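Local coordinates for spydx (Streptococcus pyogenes, PDB 2J43), which binds host lung glycogen through family 41 carbohydrate-binding modules and, as the full-length pullulanase, probably hydrolyses alpha-1,6-glucosidic linkages in pullulan, amylopectin and glycogen, at residues L163-I174 against K185-L196. Numbering follows the deposited sequence.
Sequences LKEGANEIGFLI and KVQPKDYLFKEL
One face of the Phe172 ring takes the Tyr191 methylene over its centre: Tyr191 CB lies 3.6 Å from the Phe172 ring centroid and 11° off the normal, a CH-pi contact. The two rings are slid apart, planes at 23°, and barely overlap. At its edge the Tyr191 ring meets Phe172 O and the CA of Leu173, while Ile174 CG1 comes obliquely to Tyr191 CE2. A chi1 of 65° sets Phe172 CG between the backbone N and the carbonyl carbon, bringing the ring against Tyr191 CB. Between the same two backbones, Phe172 N to Tyr191 O (3.0 Å) and Tyr191 N to Phe172 O (2.9 Å) mark an antiparallel hydrogen-bonded pair; Ile170 and Phe193 form the next. Beyond them Val186 N donates to Ile174 O; Leu173 CD1 lies 3.3 Å from Lys189 O, and its CD2 meets the Lys185 chain at about a right angle. At the other end, a water accepts from Leu196 N and donates to Asn168 O (2.7 Å). Glu169 runs alongside Lys194, but OE1 stays 4.3 Å from Lys194 NZ; its OE2 salt-bridges Lys134. Tyr191 OH hydrogen-bonds to Asp208 O. In this second pullulanase-associated domain, the chemistry implies an outermost strand, 191-193, joined to its sheet by paired backbone bonds and an apolar face where Val204 touches both rings, with no salt bridge between Glu169 and Lys194.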
loop_
_atom_site.group_PDB
_atom_site.type_symbol
_atom_site.label_atom_id
_atom_site.label_comp_id
_atom_site.label_asym_id
_atom_site.label_seq_id
_atom_site.Cartn_x
_atom_site.Cartn_y
_atom_site.Cartn_z
ATOM N N LEU A 163 11.254 10.184 10.469
ATOM C CA LEU A 163 12.397 10.501 9.629
ATOM C C LEU A 163 12.909 11.933 9.960
ATOM O O LEU A 163 12.174 12.759 10.491
ATOM C CB LEU A 163 12.002 10.437 8.140
ATOM C CG LEU A 163 11.325 9.176 7.580
ATOM C CD1 LEU A 163 10.912 9.357 6.135
ATOM C CD2 LEU A 163 12.313 8.061 7.657
ATOM N N LYS A 164 14.179 12.179 9.673
ATOM C CA LYS A 164 14.716 13.523 9.838
ATOM C C LYS A 164 14.146 14.422 8.734
ATOM O O LYS A 164 13.739 13.942 7.666
ATOM C CB LYS A 164 16.251 13.514 9.828
ATOM C CG LYS A 164 16.863 13.660 11.211
ATOM C CD LYS A 164 18.400 13.734 11.161
ATOM C CE LYS A 164 19.069 12.703 12.090
ATOM N NZ LYS A 164 19.548 11.498 11.354
ATOM N N GLU A 165 14.074 15.730 9.033
ATOM C CA GLU A 165 13.766 16.766 8.036
ATOM C C GLU A 165 14.760 16.539 6.920
ATOM O O GLU A 165 15.943 16.361 7.189
ATOM C CB GLU A 165 13.966 18.194 8.629
ATOM C CG GLU A 165 13.950 19.370 7.632
ATOM C CD GLU A 165 15.339 19.857 7.108
ATOM O OE1 GLU A 165 16.391 19.801 7.833
ATOM O OE2 GLU A 165 15.375 20.360 5.941
ATOM N N GLY A 166 14.284 16.519 5.681
ATOM C CA GLY A 166 15.147 16.342 4.528
ATOM C C GLY A 166 15.732 14.965 4.337
ATOM O O GLY A 166 16.777 14.810 3.696
ATOM N N ALA A 167 15.052 13.942 4.865
ATOM C CA ALA A 167 15.576 12.587 4.767
ATOM C C ALA A 167 15.649 12.096 3.320
ATOM O O ALA A 167 14.710 12.283 2.535
ATOM C CB ALA A 167 14.735 11.616 5.629
ATOM N N ASN A 168 16.759 11.455 2.984
ATOM C CA ASN A 168 16.948 10.800 1.681
ATOM C C ASN A 168 17.091 9.293 1.734
ATOM O O ASN A 168 16.666 8.623 0.802
ATOM C CB ASN A 168 18.222 11.299 1.002
ATOM C CG ASN A 168 18.185 12.770 0.701
ATOM O OD1 ASN A 168 17.224 13.268 0.112
ATOM N ND2 ASN A 168 19.230 13.475 1.109
ATOM N N GLU A 169 17.742 8.765 2.784
ATOM C CA GLU A 169 18.089 7.348 2.860
ATOM C C GLU A 169 17.961 6.822 4.304
ATOM O O GLU A 169 18.291 7.542 5.244
ATOM C CB GLU A 169 19.515 7.156 2.347
ATOM C CG GLU A 169 19.831 5.743 1.925
ATOM C CD GLU A 169 21.128 5.640 1.126
ATOM O OE1 GLU A 169 21.300 6.416 0.162
ATOM O OE2 GLU A 169 21.965 4.765 1.470
ATOM N N ILE A 170 17.378 5.636 4.461
ATOM C CA ILE A 170 17.290 4.978 5.772
ATOM C C ILE A 170 17.946 3.624 5.654
ATOM O O ILE A 170 17.921 3.004 4.610
ATOM C CB ILE A 170 15.798 4.831 6.258
ATOM C CG1 ILE A 170 15.689 4.188 7.647
ATOM C CG2 ILE A 170 14.983 3.961 5.315
ATOM C CD1 ILE A 170 14.232 4.103 8.154
ATOM N N GLY A 171 18.553 3.187 6.754
ATOM C CA GLY A 171 19.050 1.846 6.873
ATOM C C GLY A 171 18.365 1.238 8.084
ATOM O O GLY A 171 18.007 1.925 9.050
ATOM N N PHE A 172 18.182 -0.052 8.000
ATOM C CA PHE A 172 17.628 -0.791 9.114
ATOM C C PHE A 172 17.973 -2.273 9.038
ATOM O O PHE A 172 18.476 -2.804 8.046
ATOM C CB PHE A 172 16.102 -0.560 9.207
ATOM C CG PHE A 172 15.308 -1.077 8.047
ATOM C CD1 PHE A 172 14.730 -2.363 8.056
ATOM C CD2 PHE A 172 15.119 -0.301 6.933
ATOM C CE1 PHE A 172 13.986 -2.801 6.970
ATOM C CE2 PHE A 172 14.333 -0.766 5.868
ATOM C CZ PHE A 172 13.794 -2.005 5.914
ATOM N N LEU A 173 17.720 -2.970 10.149
ATOM C CA LEU A 173 17.953 -4.388 10.205
ATOM C C LEU A 173 16.947 -5.009 11.119
ATOM O O LEU A 173 16.565 -4.404 12.093
ATOM C CB LEU A 173 19.373 -4.691 10.696
ATOM C CG LEU A 173 19.892 -6.084 10.384
ATOM C CD1 LEU A 173 19.923 -6.497 8.913
ATOM C CD2 LEU A 173 21.312 -6.317 10.994
ATOM N N ILE A 174 16.488 -6.197 10.798
ATOM C CA ILE A 174 15.571 -6.896 11.721
ATOM C C ILE A 174 16.405 -7.785 12.641
ATOM O O ILE A 174 17.207 -8.624 12.160
ATOM C CB ILE A 174 14.548 -7.759 10.989
ATOM C CG1 ILE A 174 13.825 -6.989 9.888
ATOM C CG2 ILE A 174 13.519 -8.351 11.979
ATOM C CD1 ILE A 174 13.080 -5.742 10.373
ATOM N N LYS A 185 21.268 -10.948 14.281
ATOM C CA LYS A 185 20.823 -10.448 12.956
ATOM C C LYS A 185 20.004 -11.526 12.238
ATOM O O LYS A 185 20.490 -12.630 11.975
ATOM C CB LYS A 185 22.022 -10.074 12.109
ATOM C CG LYS A 185 22.861 -9.017 12.742
ATOM C CD LYS A 185 24.049 -8.673 11.813
ATOM C CE LYS A 185 24.743 -7.471 12.241
ATOM N NZ LYS A 185 25.815 -7.059 11.236
ATOM N N VAL A 186 18.744 -11.243 11.921
ATOM C CA VAL A 186 17.881 -12.269 11.337
ATOM C C VAL A 186 18.467 -12.709 9.995
ATOM O O VAL A 186 18.458 -13.909 9.666
ATOM C CB VAL A 186 16.428 -11.785 11.221
ATOM C CG1 VAL A 186 15.584 -12.767 10.397
ATOM C CG2 VAL A 186 15.859 -11.683 12.595
ATOM N N GLN A 187 18.955 -11.754 9.262
ATOM C CA GLN A 187 19.928 -12.000 8.193
ATOM C C GLN A 187 20.985 -10.893 8.203
ATOM O O GLN A 187 20.796 -9.834 8.786
ATOM C CB GLN A 187 19.184 -12.158 6.848
ATOM C CG GLN A 187 18.346 -10.957 6.411
ATOM C CD GLN A 187 19.178 -9.801 5.946
ATOM O OE1 GLN A 187 18.949 -8.632 6.324
ATOM N NE2 GLN A 187 20.164 -10.104 5.100
ATOM N N PRO A 188 22.150 -11.136 7.595
ATOM C CA PRO A 188 23.295 -10.252 7.818
ATOM C C PRO A 188 23.416 -8.972 7.024
ATOM O O PRO A 188 24.279 -8.163 7.329
ATOM C CB PRO A 188 24.515 -11.177 7.532
ATOM C CG PRO A 188 24.033 -12.242 6.707
ATOM C CD PRO A 188 22.502 -12.304 6.787
ATOM N N LYS A 189 22.611 -8.772 6.000
ATOM C CA LYS A 189 22.841 -7.615 5.171
ATOM C C LYS A 189 21.888 -6.520 5.575
ATOM O O LYS A 189 20.683 -6.720 5.662
ATOM C CB LYS A 189 22.682 -7.974 3.693
ATOM C CG LYS A 189 23.981 -8.505 3.031
ATOM C CD LYS A 189 23.662 -9.417 1.830
ATOM C CE LYS A 189 24.290 -10.835 1.934
ATOM N NZ LYS A 189 23.187 -11.860 1.828
ATOM N N ASP A 190 22.444 -5.351 5.765
ATOM C CA ASP A 190 21.666 -4.168 6.089
ATOM C C ASP A 190 20.650 -3.869 5.001
ATOM O O ASP A 190 20.981 -3.900 3.800
ATOM C CB ASP A 190 22.571 -2.982 6.176
ATOM C CG ASP A 190 23.436 -2.957 7.439
ATOM O OD1 ASP A 190 23.151 -3.682 8.423
ATOM O OD2 ASP A 190 24.382 -2.130 7.527
ATOM N N TYR A 191 19.433 -3.552 5.409
ATOM C CA TYR A 191 18.427 -3.056 4.476
ATOM C C TYR A 191 18.611 -1.585 4.262
ATOM O O TYR A 191 18.737 -0.828 5.193
ATOM C CB TYR A 191 17.034 -3.262 5.047
ATOM C CG TYR A 191 16.623 -4.669 5.196
ATOM C CD1 TYR A 191 16.322 -5.432 4.107
ATOM C CD2 TYR A 191 16.512 -5.261 6.457
ATOM C CE1 TYR A 191 15.922 -6.740 4.223
ATOM C CE2 TYR A 191 16.101 -6.528 6.611
ATOM C CZ TYR A 191 15.819 -7.314 5.507
ATOM O OH TYR A 191 15.448 -8.612 5.715
ATOM N N LEU A 192 18.571 -1.153 3.002
ATOM C CA LEU A 192 18.727 0.240 2.665
ATOM C C LEU A 192 17.542 0.674 1.812
ATOM O O LEU A 192 17.112 -0.064 0.924
ATOM C CB LEU A 192 20.036 0.419 1.868
ATOM C CG LEU A 192 21.207 1.172 2.509
ATOM C CD1 LEU A 192 21.384 0.960 4.049
ATOM C CD2 LEU A 192 22.525 0.844 1.749
ATOM N N PHE A 193 17.009 1.849 2.104
ATOM C CA PHE A 193 15.891 2.385 1.318
ATOM C C PHE A 193 16.037 3.852 1.079
ATOM O O PHE A 193 16.226 4.625 1.977
ATOM C CB PHE A 193 14.553 2.093 2.015
ATOM C CG PHE A 193 13.343 2.422 1.168
ATOM C CD1 PHE A 193 13.022 1.628 0.071
ATOM C CD2 PHE A 193 12.541 3.484 1.487
ATOM C CE1 PHE A 193 11.914 1.945 -0.716
ATOM C CE2 PHE A 193 11.418 3.794 0.719
ATOM C CZ PHE A 193 11.114 3.012 -0.369
ATOM N N LYS A 194 15.879 4.266 -0.182
ATOM C CA LYS A 194 16.054 5.673 -0.534
ATOM C C LYS A 194 14.986 6.204 -1.507
ATOM O O LYS A 194 15.257 7.143 -2.248
ATOM C CB LYS A 194 17.457 5.874 -1.153
ATOM C CG LYS A 194 17.760 5.007 -2.363
ATOM C CD LYS A 194 18.738 5.693 -3.334
ATOM C CE LYS A 194 20.185 5.567 -2.918
ATOM N NZ LYS A 194 21.112 5.916 -4.062
ATOM N N GLU A 195 13.800 5.612 -1.522
ATOM C CA GLU A 195 12.682 6.148 -2.313
ATOM C C GLU A 195 11.632 6.790 -1.388
ATOM O O GLU A 195 10.443 6.526 -1.504
ATOM C CB GLU A 195 12.026 5.033 -3.170
ATOM C CG GLU A 195 12.947 3.983 -3.795
ATOM C CD GLU A 195 12.203 3.001 -4.714
ATOM O OE1 GLU A 195 11.255 2.277 -4.281
ATOM O OE2 GLU A 195 12.564 2.963 -5.905
ATOM N N LEU A 196 12.056 7.637 -0.451
ATOM C CA LEU A 196 11.122 8.172 0.556
ATOM C C LEU A 196 10.033 9.139 0.058
ATOM O O LEU A 196 9.074 9.420 0.783
ATOM C CB LEU A 196 11.875 8.840 1.701
ATOM C CG LEU A 196 12.900 8.003 2.470
ATOM C CD1 LEU A 196 13.729 8.924 3.386
ATOM C CD2 LEU A 196 12.244 6.902 3.283
HETATM O O HOH W 1 14.411 9.515 -0.486
#